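Local coordinates for superoxide dismutase [Mn/Fe] (PDB 1UES), which converts superoxide radicals to oxygen and hydrogen peroxide as a homodimer, using one manganese or iron ion per subunit that is alternately reduced and oxidised, at residues His3-Leu8 and Lys30-Tyr35; Ile44-Glu49 and Gly62-Asn67; Gly91-Ala96 and Gly132-Glu137; Asn144-Arg147 and Asn151-Leu154. The protein carries 1 engineered substitution. One frame throughout, in Å; residues are numbered along the deposited sequence.

Contact 1. Residues His3-Leu8 and Lys30-Tyr35; sequences HELISL and KHLKTY
Leu5 and Ile6, in the extended N-terminal chain, lie against Leu32 and Lys33 of helix 21-42, the first long helix of the alpha-hairpin domain. The tight part is the meeting of Leu5 with Leu32. One branch of Leu5 does the work: CD1 sits 3.6 Å from Leu32 CG and 3.8 Å from Leu32 CD2, so it presses on the fork of the helix residue, the two side chains meeting at a slant. The CG of Leu5 is turned away from its own N (chi1 171°), which carries the branch in toward the helix although the CB bond itself runs past it. Ile6 adds a lighter touch, its CG1 4.0 Å from Leu32 CD2, with the two chains crossing at about a right angle. Branched aliphatic residues suit this place: Leu32 is buried and also packs on the metal ligand His74, with manganese about 7 Å from its side chain. Leu5 and Ile6 thereby touch a residue that itself packs on a metal ligand.

Toward solvent the contact loosens. The second branch, Leu5 CD2, reaches only the CB of Lys33, at 4.1 Å, at the apolar root of a chain whose end turns away. A lysine fits such a border, lending methylenes to the leucine while its ammonium finds a polar partner. The chain bends back along the helix, and NZ gives a 3.0 Å hydrogen bond to Lys30 O, in the carbonyl plane and on a lone pair, while Thr34 N bonds the same oxygen at 2.9 Å.

Contact 2. Residues Ile44-Glu49 and Gly62-Asn67; sequences IGTEFE and GGIFNN
An ST turn at Thr46, overlapping a type I beta turn from Thr46 to Glu49, presents Thr46 and Phe48 to Ile64 near the start of helix 62-79. The methyl groups of Thr46 and Ile64 reach toward each other tip to tip, CG2 to CD1 at 3.8 Å. Threonine suits the spot because its two branches divide the labour: the methyl faces the isoleucine, while OG1 accepts from Phe48 N (3.0 Å, 157° at the hydrogen) and is also hydrogen-bonded to Ile43 O. This grip fixes the rotation of the side chain, with OG1 set between the backbone N and the carbonyl carbon (chi1 74°).

Both segments belong to the alpha-hairpin domain, where the loop between helices 21-42 and 53-59 comes back over the opening turn of helix 62-79. The other branch of Ile64, CG2, comes obliquely to the Phe48 ring, 4.2 Å from CD2. That ring also carries Glu47 CG over the centre of one face and packs on Ile56. On the helix, Asn67 ND2 bonds Gly63 O at 2.9 Å from above the carbonyl plane, with Asn67 N reaching the same oxygen from its opposite face.

Contact 3. Residues Gly91-Ala96 and Gly132-Glu137; sequences GKLGEA and GKLSIE
The flat carbonyl group of Ala96 has Leu134 CD1 over one face, 3.8 Å from Ala96 C and equally far from Ala96 O. The same methyl lies 3.9 Å from Ala96 CB, so one leucine branch covers both the side chain and the peptide surface of the alanine. A residue as small as alanine suits the place, since it lets the strand's leucine come down to the helix backbone. The other branch of Leu134 turns to Leu93: CD2 meets Leu93 CD1 at a looser 4.2 Å, and the two side chains cross at about a right angle. Leu93 gets there through its first torsion (chi1 -177°), with CG opposite the backbone N; the CB bond passes beside the strand, but CD1 swings toward it.

The three residues join helix 91-101 of the C-terminal domain to the beginning of strand 134-140, an outermost strand of the antiparallel three-stranded sheet within this chain. Leu93 and Ala96 lie one turn apart on the helix, and Leu134 fills the groove between them. The C-terminal Tyr191 packs on all three, extending the apolar patch, and its hydroxyl is hydrogen-bonded to Gly132 O. Gly132 fits the bend before the strand, because at its backbone angles (phi 86°) a side chain would jam against the preceding carbonyl oxygen.

Farther along the strand a second flat group, the carboxylate of Glu137, is held by Ser135. The serine OG donates a 2.7 Å hydrogen bond to OE2 on its anti lone pair, while OE1 makes a long, weak ion pair with Lys148.

Contact 4. Residues Asn144-Arg147 and Asn151-Leu154; sequences NPVR and NPLL
Pro145 and Pro152 lie with their CA atoms 5.8 Å apart where the 3-10 segment at 145-147 turns back beside strand 151-157, its turn closed by a 2.9 Å hydrogen bond from Arg147 N to Asn144 O. Pro152 is the centre of the contact. Its ring points at the turn, and Val146 CG1 comes to the side formed by two ring carbons, 3.8 Å from Pro152 CD and 3.8 Å from Pro152 CG. That methyl is placed on the side of the Val146 backbone N, opposite the carbonyl carbon (chi1 -51°). Pro145 meets the ring more loosely from its own ring, with CG 4.3 Å from Pro152 CB.

The contact forms the return of the chain between two strands of the C-terminal domain's antiparallel sheet. Asn151 and Leu153 make backbone hydrogen bonds to Ser128 and Leu126 in the central strand 122-128, while a classic beta bulge sets both Leu153 and Leu154 opposite Leu126. Proline at 152, between these bonded positions and on a strand that is outermost in the sheet within this chain, fits because the missing N-H is not needed for pairing with the neighbouring strand. Trp125 packs on both prolines, and Leu72 and Leu76 of helix 62-79 cover Val146 and Pro152 respectively.

No hydrogen bond joins the two segments. With a proline ring on each side and a short beta-branched valine between Pro152 and Leu72 of helix 62-79, cohesion across the contact is that of apolar packing, and its shape is set by rings that have little freedom to rotate.

Contacts 1 and 2 belong to the alpha-hairpin domain and contacts 3 and 4 to the C-terminal domain. The first two meet where Tyr35 CD1 lies 3.4 Å from Asn67 OD1, and the last two where Leu134 CD2 lies 3.7 Å from Leu153 CD1. Contacts 2 and 4 bridge the domains: Arg147 makes a cation-pi interaction with Phe65. Contacts 1 and 3, on opposite sides of the chain's centre, stay about 17 Å apart at their nearest atoms. Manganese, bound by His27, His74, Asp157 and His161, is about 7 Å from the Leu32 side chain in contact 1 and about 12 Å from the Asn144 side chain in contact 4; contacts 2 and 3 lie away from it.

Contact 1. Residues His3-Leu8 and Lys30-Tyr35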
loop_
_atom_site.group_PDB
_atom_site.type_symbol
_atom_site.label_atom_id
_atom_site.label_comp_id
_atom_site.label_asym_id
_atom_site.label_seq_id
_atom_site.Cartn_x
_atom_site.Cartn_y
_atom_site.Cartn_z
ATOM N N HIS A 3 5.038 13.770 20.183
ATOM C CA HIS A 3 5.709 12.557 19.769
ATOM C C HIS A 3 6.859 12.945 18.855
ATOM O O HIS A 3 6.767 13.860 18.048
ATOM C CB HIS A 3 4.721 11.597 19.121
ATOM C CG HIS A 3 3.637 11.170 20.060
ATOM N ND1 HIS A 3 3.737 10.040 20.839
ATOM C CD2 HIS A 3 2.476 11.769 20.412
ATOM C CE1 HIS A 3 2.680 9.959 21.631
ATOM N NE2 HIS A 3 1.900 10.998 21.391
ATOM N N GLU A 4 7.954 12.229 19.026
ATOM C CA GLU A 4 9.193 12.480 18.328
ATOM C C GLU A 4 9.482 11.593 17.128
ATOM O O GLU A 4 8.974 10.483 17.028
ATOM C CB GLU A 4 10.361 12.273 19.313
ATOM C CG GLU A 4 10.156 12.742 20.769
ATOM C CD GLU A 4 9.125 11.932 21.613
ATOM O OE1 GLU A 4 8.783 12.435 22.725
ATOM O OE2 GLU A 4 8.657 10.830 21.203
ATOM N N LEU A 5 10.304 12.120 16.230
ATOM C CA LEU A 5 10.798 11.337 15.105
ATOM C C LEU A 5 12.038 10.677 15.755
ATOM O O LEU A 5 12.989 11.354 16.159
ATOM C CB LEU A 5 11.240 12.232 13.937
ATOM C CG LEU A 5 11.979 11.474 12.817
ATOM C CD1 LEU A 5 11.128 10.312 12.305
ATOM C CD2 LEU A 5 12.336 12.433 11.667
ATOM N N ILE A 6 12.039 9.366 15.872
ATOM C CA ILE A 6 13.167 8.710 16.505
ATOM C C ILE A 6 14.512 8.923 15.794
ATOM O O ILE A 6 14.597 9.082 14.584
ATOM C CB ILE A 6 12.926 7.203 16.676
ATOM C CG1 ILE A 6 12.667 6.553 15.312
ATOM C CG2 ILE A 6 11.747 6.970 17.612
ATOM C CD1 ILE A 6 12.909 5.101 15.330
ATOM N N SER A 7 15.566 8.964 16.586
ATOM C CA SER A 7 16.897 9.124 16.030
ATOM C C SER A 7 17.317 7.682 15.781
ATOM O O SER A 7 17.032 6.824 16.597
ATOM C CB SER A 7 17.805 9.787 17.062
ATOM O OG SER A 7 17.902 8.939 18.189
ATOM N N LEU A 8 17.958 7.406 14.649
ATOM C CA LEU A 8 18.376 6.041 14.332
ATOM C C LEU A 8 19.622 5.659 15.112
ATOM O O LEU A 8 20.493 6.494 15.326
ATOM C CB LEU A 8 18.642 5.902 12.840
ATOM C CG LEU A 8 17.408 6.109 11.978
ATOM C CD1 LEU A 8 17.863 6.158 10.546
ATOM C CD2 LEU A 8 16.391 4.974 12.197
ATOM N N LYS A 30 11.021 10.968 5.789
ATOM C CA LYS A 30 9.803 11.577 5.273
ATOM C C LYS A 30 8.527 10.871 5.720
ATOM O O LYS A 30 7.638 11.511 6.278
ATOM C CB LYS A 30 9.861 11.638 3.746
ATOM C CG LYS A 30 11.017 12.512 3.252
ATOM C CD LYS A 30 10.793 13.957 3.698
ATOM C CE LYS A 30 11.757 14.940 2.997
ATOM N NZ LYS A 30 12.819 15.373 3.941
ATOM N N HIS A 31 8.415 9.565 5.465
ATOM C CA HIS A 31 7.206 8.850 5.890
ATOM C C HIS A 31 6.986 8.871 7.381
ATOM O O HIS A 31 5.882 9.209 7.852
ATOM C CB HIS A 31 7.253 7.393 5.453
ATOM C CG HIS A 31 7.078 7.208 3.985
ATOM N ND1 HIS A 31 5.855 7.003 3.397
ATOM C CD2 HIS A 31 7.992 7.175 2.985
ATOM C CE1 HIS A 31 6.018 6.844 2.097
ATOM N NE2 HIS A 31 7.302 6.949 1.818
ATOM N N LEU A 32 7.996 8.459 8.145
ATOM C CA LEU A 32 7.821 8.453 9.589
ATOM C C LEU A 32 7.615 9.862 10.141
ATOM O O LEU A 32 6.789 10.075 11.019
ATOM C CB LEU A 32 8.981 7.744 10.276
ATOM C CG LEU A 32 8.913 7.579 11.803
ATOM C CD1 LEU A 32 7.559 6.960 12.238
ATOM C CD2 LEU A 32 10.047 6.663 12.240
ATOM N N LYS A 33 8.353 10.837 9.633
ATOM C CA LYS A 33 8.141 12.203 10.070
ATOM C C LYS A 33 6.666 12.607 9.836
ATOM O O LYS A 33 6.032 13.247 10.686
ATOM C CB LYS A 33 9.091 13.125 9.296
ATOM C CG LYS A 33 8.902 14.608 9.592
ATOM C CD LYS A 33 8.848 15.437 8.293
ATOM C CE LYS A 33 7.601 15.156 7.434
ATOM N NZ LYS A 33 7.839 14.498 6.111
ATOM N N THR A 34 6.101 12.243 8.686
ATOM C CA THR A 34 4.717 12.586 8.400
ATOM C C THR A 34 3.746 11.916 9.382
ATOM O O THR A 34 2.769 12.545 9.839
ATOM C CB THR A 34 4.349 12.190 6.947
ATOM O OG1 THR A 34 5.114 12.995 6.040
ATOM C CG2 THR A 34 2.900 12.405 6.673
ATOM N N TYR A 35 4.016 10.654 9.720
ATOM C CA TYR A 35 3.161 9.931 10.664
ATOM C C TYR A 35 3.181 10.613 12.027
ATOM O O TYR A 35 2.130 10.749 12.674
ATOM C CB TYR A 35 3.638 8.484 10.847
ATOM C CG TYR A 35 3.315 7.614 9.666
ATOM C CD1 TYR A 35 2.024 7.607 9.123
ATOM C CD2 TYR A 35 4.289 6.815 9.069
ATOM C CE1 TYR A 35 1.706 6.817 8.017
ATOM C CE2 TYR A 35 3.968 6.021 7.953
ATOM C CZ TYR A 35 2.691 6.030 7.446
ATOM O OH TYR A 35 2.331 5.238 6.385
#

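Contact 2. Residues Ile44-Glu49 and Gly62-Asn67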
loop_
_atom_site.group_PDB
_atom_site.type_symbol
_atom_site.label_atom_id
_atom_site.label_comp_id
_atom_site.label_asym_id
_atom_site.label_seq_id
_atom_site.Cartn_x
_atom_site.Cartn_y
_atom_site.Cartn_z
ATOM N N ILE A 44 -4.613 16.426 19.438
ATOM C CA ILE A 44 -4.985 17.647 20.147
ATOM C C ILE A 44 -6.514 17.677 20.296
ATOM O O ILE A 44 -7.251 17.521 19.308
ATOM C CB ILE A 44 -4.555 18.903 19.355
ATOM C CG1 ILE A 44 -3.033 18.979 19.297
ATOM C CG2 ILE A 44 -5.167 20.153 19.988
ATOM C CD1 ILE A 44 -2.528 19.905 18.220
ATOM N N GLY A 45 -6.989 17.870 21.522
ATOM C CA GLY A 45 -8.424 17.947 21.745
ATOM C C GLY A 45 -9.105 16.610 21.941
ATOM O O GLY A 45 -10.331 16.541 21.966
ATOM N N THR A 46 -8.314 15.543 22.061
ATOM C CA THR A 46 -8.876 14.215 22.280
ATOM C C THR A 46 -8.378 13.661 23.613
ATOM O O THR A 46 -7.536 14.260 24.275
ATOM C CB THR A 46 -8.406 13.236 21.197
ATOM O OG1 THR A 46 -7.040 12.898 21.449
ATOM C CG2 THR A 46 -8.545 13.830 19.823
ATOM N N GLU A 47 -8.886 12.492 24.006
ATOM C CA GLU A 47 -8.449 11.863 25.255
ATOM C C GLU A 47 -6.998 11.352 25.208
ATOM O O GLU A 47 -6.461 10.875 26.217
ATOM C CB GLU A 47 -9.378 10.689 25.593
ATOM C CG GLU A 47 -9.194 9.487 24.663
ATOM C CD GLU A 47 -10.373 8.534 24.718
ATOM O OE1 GLU A 47 -11.449 8.908 24.218
ATOM O OE2 GLU A 47 -10.215 7.423 25.260
ATOM N N PHE A 48 -6.362 11.446 24.041
ATOM C CA PHE A 48 -4.990 10.979 23.878
ATOM C C PHE A 48 -3.945 12.092 23.949
ATOM O O PHE A 48 -2.757 11.849 23.718
ATOM C CB PHE A 48 -4.855 10.259 22.544
ATOM C CG PHE A 48 -5.783 9.097 22.400
ATOM C CD1 PHE A 48 -5.625 7.974 23.212
ATOM C CD2 PHE A 48 -6.823 9.130 21.478
ATOM C CE1 PHE A 48 -6.495 6.893 23.107
ATOM C CE2 PHE A 48 -7.707 8.043 21.363
ATOM C CZ PHE A 48 -7.539 6.926 22.181
ATOM N N GLU A 49 -4.391 13.296 24.294
ATOM C CA GLU A 49 -3.512 14.455 24.389
ATOM C C GLU A 49 -2.244 14.211 25.170
ATOM O O GLU A 49 -1.150 14.608 24.741
ATOM C CB GLU A 49 -4.253 15.620 25.043
ATOM C CG GLU A 49 -5.156 16.344 24.122
ATOM C CD GLU A 49 -5.674 17.643 24.716
ATOM O OE1 GLU A 49 -5.817 17.754 25.967
ATOM O OE2 GLU A 49 -5.942 18.563 23.922
ATOM N N GLY A 62 -9.704 5.053 13.826
ATOM C CA GLY A 62 -9.637 5.987 12.720
ATOM C C GLY A 62 -8.267 6.554 12.352
ATOM O O GLY A 62 -7.274 5.833 12.368
ATOM N N GLY A 63 -8.235 7.850 12.041
ATOM C CA GLY A 63 -7.003 8.519 11.639
ATOM C C GLY A 63 -5.938 8.521 12.724
ATOM O O GLY A 63 -4.740 8.401 12.437
ATOM N N ILE A 64 -6.373 8.702 13.967
ATOM C CA ILE A 64 -5.454 8.698 15.088
ATOM C C ILE A 64 -4.794 7.334 15.171
ATOM O O ILE A 64 -3.566 7.253 15.257
ATOM C CB ILE A 64 -6.185 9.052 16.397
ATOM C CG1 ILE A 64 -6.525 10.534 16.357
ATOM C CG2 ILE A 64 -5.301 8.746 17.599
ATOM C CD1 ILE A 64 -7.413 10.999 17.504
ATOM N N PHE A 65 -5.584 6.268 15.085
ATOM C CA PHE A 65 -4.979 4.964 15.143
ATOM C C PHE A 65 -4.025 4.749 13.970
ATOM O O PHE A 65 -2.957 4.200 14.160
ATOM C CB PHE A 65 -5.992 3.828 15.112
ATOM C CG PHE A 65 -5.335 2.477 15.059
ATOM C CD1 PHE A 65 -4.740 1.933 16.201
ATOM C CD2 PHE A 65 -5.214 1.787 13.858
ATOM C CE1 PHE A 65 -4.031 0.730 16.132
ATOM C CE2 PHE A 65 -4.514 0.592 13.790
ATOM C CZ PHE A 65 -3.916 0.063 14.927
ATOM N N ASN A 66 -4.423 5.148 12.764
ATOM C CA ASN A 66 -3.548 4.945 11.599
ATOM C C ASN A 66 -2.176 5.583 11.793
ATOM O O ASN A 66 -1.135 4.986 11.448
ATOM C CB ASN A 66 -4.219 5.485 10.314
ATOM C CG ASN A 66 -5.407 4.636 9.878
ATOM O OD1 ASN A 66 -5.514 3.475 10.272
ATOM N ND2 ASN A 66 -6.317 5.218 9.066
ATOM N N ASN A 67 -2.138 6.783 12.372
ATOM C CA ASN A 67 -0.842 7.412 12.548
ATOM C C ASN A 67 -0.098 6.890 13.757
ATOM O O ASN A 67 1.111 6.749 13.718
ATOM C CB ASN A 67 -0.990 8.929 12.586
ATOM C CG ASN A 67 -1.381 9.482 11.236
ATOM O OD1 ASN A 67 -0.548 9.533 10.316
ATOM N ND2 ASN A 67 -2.633 9.914 11.095
#

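Contact 3. Residues Gly91-Ala96 and Gly132-Glu137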
loop_
_atom_site.group_PDB
_atom_site.type_symbol
_atom_site.label_atom_id
_atom_site.label_comp_id
_atom_site.label_asym_id
_atom_site.label_seq_id
_atom_site.Cartn_x
_atom_site.Cartn_y
_atom_site.Cartn_z
ATOM N N GLY A 91 19.296 -18.100 22.868
ATOM C CA GLY A 91 18.631 -17.927 24.145
ATOM C C GLY A 91 17.224 -18.487 24.160
ATOM O O GLY A 91 16.903 -19.444 23.445
ATOM N N LYS A 92 16.364 -17.875 24.962
ATOM C CA LYS A 92 14.996 -18.347 25.068
ATOM C C LYS A 92 14.224 -18.142 23.769
ATOM O O LYS A 92 13.390 -18.970 23.396
ATOM C CB LYS A 92 14.278 -17.636 26.203
ATOM C CG LYS A 92 14.432 -16.151 26.150
ATOM C CD LYS A 92 14.197 -15.551 27.510
ATOM C CE LYS A 92 12.793 -14.967 27.596
ATOM N NZ LYS A 92 12.804 -13.663 28.330
ATOM N N LEU A 93 14.480 -17.035 23.087
ATOM C CA LEU A 93 13.771 -16.807 21.833
ATOM C C LEU A 93 14.176 -17.869 20.820
ATOM O O LEU A 93 13.324 -18.458 20.153
ATOM C CB LEU A 93 14.069 -15.412 21.277
ATOM C CG LEU A 93 13.274 -15.140 19.995
ATOM C CD1 LEU A 93 11.792 -15.370 20.219
ATOM C CD2 LEU A 93 13.541 -13.707 19.563
ATOM N N GLY A 94 15.474 -18.119 20.697
ATOM C CA GLY A 94 15.926 -19.134 19.759
ATOM C C GLY A 94 15.290 -20.485 20.044
ATOM O O GLY A 94 14.823 -21.169 19.134
ATOM N N GLU A 95 15.262 -20.874 21.315
ATOM C CA GLU A 95 14.658 -22.141 21.699
ATOM C C GLU A 95 13.140 -22.137 21.492
ATOM O O GLU A 95 12.565 -23.161 21.120
ATOM C CB GLU A 95 15.002 -22.465 23.158
ATOM C CG GLU A 95 16.510 -22.505 23.443
ATOM C CD GLU A 95 17.193 -23.785 22.957
ATOM O OE1 GLU A 95 17.706 -23.811 21.810
ATOM O OE2 GLU A 95 17.229 -24.773 23.727
ATOM N N ALA A 96 12.498 -20.989 21.718
ATOM C CA ALA A 96 11.054 -20.874 21.544
ATOM C C ALA A 96 10.700 -21.031 20.064
ATOM O O ALA A 96 9.708 -21.655 19.722
ATOM C CB ALA A 96 10.555 -19.520 22.069
ATOM N N GLY A 132 4.840 -16.642 26.477
ATOM C CA GLY A 132 5.911 -16.884 25.529
ATOM C C GLY A 132 5.479 -17.589 24.255
ATOM O O GLY A 132 6.322 -17.912 23.430
ATOM N N LYS A 133 4.188 -17.837 24.081
ATOM C CA LYS A 133 3.736 -18.516 22.872
ATOM C C LYS A 133 3.882 -17.533 21.725
ATOM O O LYS A 133 3.454 -16.382 21.839
ATOM C CB LYS A 133 2.283 -18.960 22.988
ATOM C CG LYS A 133 1.861 -19.835 21.798
ATOM C CD LYS A 133 0.382 -19.734 21.514
ATOM C CE LYS A 133 -0.190 -21.090 21.084
ATOM N NZ LYS A 133 0.749 -22.187 21.441
ATOM N N LEU A 134 4.483 -17.999 20.632
ATOM C CA LEU A 134 4.738 -17.166 19.473
ATOM C C LEU A 134 3.681 -17.336 18.409
ATOM O O LEU A 134 3.110 -18.421 18.243
ATOM C CB LEU A 134 6.098 -17.515 18.859
ATOM C CG LEU A 134 7.337 -17.455 19.757
ATOM C CD1 LEU A 134 8.537 -18.114 19.038
ATOM C CD2 LEU A 134 7.650 -15.978 20.089
ATOM N N SER A 135 3.442 -16.261 17.673
ATOM C CA SER A 135 2.491 -16.293 16.577
ATOM C C SER A 135 2.967 -15.371 15.488
ATOM O O SER A 135 3.682 -14.405 15.748
ATOM C CB SER A 135 1.104 -15.833 17.029
ATOM O OG SER A 135 1.117 -14.498 17.529
ATOM N N ILE A 136 2.582 -15.683 14.261
ATOM C CA ILE A 136 2.914 -14.815 13.142
ATOM C C ILE A 136 1.592 -14.112 12.869
ATOM O O ILE A 136 0.566 -14.760 12.647
ATOM C CB ILE A 136 3.371 -15.613 11.923
ATOM C CG1 ILE A 136 4.674 -16.344 12.270
ATOM C CG2 ILE A 136 3.489 -14.683 10.712
ATOM C CD1 ILE A 136 5.331 -17.054 11.142
ATOM N N GLU A 137 1.609 -12.786 12.942
ATOM C CA GLU A 137 0.408 -11.987 12.733
ATOM C C GLU A 137 0.505 -11.165 11.458
ATOM O O GLU A 137 1.510 -10.519 11.218
ATOM C CB GLU A 137 0.204 -11.030 13.916
ATOM C CG GLU A 137 0.222 -11.690 15.275
ATOM C CD GLU A 137 -1.070 -12.428 15.586
ATOM O OE1 GLU A 137 -2.111 -12.125 14.944
ATOM O OE2 GLU A 137 -1.046 -13.299 16.476
#

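Contact 4. Residues Asn144-Arg147 and Asn151-Leu154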
loop_
_atom_site.group_PDB
_atom_site.type_symbol
_atom_site.label_atom_id
_atom_site.label_comp_id
_atom_site.label_asym_id
_atom_site.label_seq_id
_atom_site.Cartn_x
_atom_site.Cartn_y
_atom_site.Cartn_z
ATOM N N ASN A 144 -0.965 -3.470 14.577
ATOM C CA ASN A 144 0.125 -3.821 15.466
ATOM C C ASN A 144 -0.436 -4.779 16.526
ATOM O O ASN A 144 -1.517 -4.547 17.047
ATOM C CB ASN A 144 0.685 -2.551 16.113
ATOM C CG ASN A 144 1.907 -2.829 16.951
ATOM O OD1 ASN A 144 3.060 -2.512 16.573
ATOM N ND2 ASN A 144 1.681 -3.428 18.086
ATOM N N PRO A 145 0.306 -5.849 16.868
ATOM C CA PRO A 145 -0.086 -6.864 17.860
ATOM C C PRO A 145 -0.530 -6.300 19.192
ATOM O O PRO A 145 -1.302 -6.939 19.913
ATOM C CB PRO A 145 1.166 -7.714 18.026
ATOM C CG PRO A 145 1.866 -7.591 16.732
ATOM C CD PRO A 145 1.619 -6.158 16.284
ATOM N N VAL A 146 -0.032 -5.121 19.533
ATOM C CA VAL A 146 -0.434 -4.516 20.795
ATOM C C VAL A 146 -1.928 -4.245 20.837
ATOM O O VAL A 146 -2.525 -4.144 21.910
ATOM C CB VAL A 146 0.337 -3.191 21.119
ATOM C CG1 VAL A 146 1.803 -3.411 20.986
ATOM C CG2 VAL A 146 -0.133 -2.059 20.230
ATOM N N ARG A 147 -2.561 -4.122 19.679
ATOM C CA ARG A 147 -3.993 -3.865 19.693
ATOM C C ARG A 147 -4.750 -5.123 20.154
ATOM O O ARG A 147 -5.947 -5.063 20.427
ATOM C CB ARG A 147 -4.474 -3.428 18.302
ATOM C CG ARG A 147 -5.637 -2.437 18.322
ATOM C CD ARG A 147 -6.139 -2.164 16.905
ATOM N NE ARG A 147 -6.862 -0.891 16.804
ATOM C CZ ARG A 147 -7.598 -0.533 15.759
ATOM N NH1 ARG A 147 -7.717 -1.350 14.713
ATOM N NH2 ARG A 147 -8.213 0.644 15.754
ATOM N N ASN A 151 2.694 -9.119 22.508
ATOM C CA ASN A 151 3.992 -8.477 22.568
ATOM C C ASN A 151 4.643 -8.477 21.194
ATOM O O ASN A 151 4.960 -9.533 20.674
ATOM C CB ASN A 151 4.893 -9.251 23.526
ATOM C CG ASN A 151 6.142 -8.520 23.847
ATOM O OD1 ASN A 151 6.111 -7.318 24.111
ATOM N ND2 ASN A 151 7.266 -9.227 23.843
ATOM N N PRO A 152 4.899 -7.290 20.611
ATOM C CA PRO A 152 5.526 -7.216 19.277
ATOM C C PRO A 152 7.032 -7.464 19.306
ATOM O O PRO A 152 7.766 -6.668 19.889
ATOM C CB PRO A 152 5.183 -5.802 18.809
ATOM C CG PRO A 152 5.145 -5.002 20.097
ATOM C CD PRO A 152 4.615 -5.957 21.168
ATOM N N LEU A 153 7.507 -8.517 18.640
ATOM C CA LEU A 153 8.927 -8.853 18.674
ATOM C C LEU A 153 9.744 -8.483 17.457
ATOM O O LEU A 153 10.810 -7.893 17.572
ATOM C CB LEU A 153 9.121 -10.348 18.925
ATOM C CG LEU A 153 8.282 -10.959 20.039
ATOM C CD1 LEU A 153 8.614 -12.438 20.138
ATOM C CD2 LEU A 153 8.609 -10.266 21.360
ATOM N N LEU A 154 9.238 -8.847 16.282
ATOM C CA LEU A 154 9.949 -8.583 15.053
ATOM C C LEU A 154 8.940 -8.281 13.946
ATOM O O LEU A 154 7.941 -8.972 13.818
ATOM C CB LEU A 154 10.776 -9.822 14.664
ATOM C CG LEU A 154 11.281 -9.867 13.226
ATOM C CD1 LEU A 154 12.445 -8.875 13.095
ATOM C CD2 LEU A 154 11.716 -11.315 12.843
#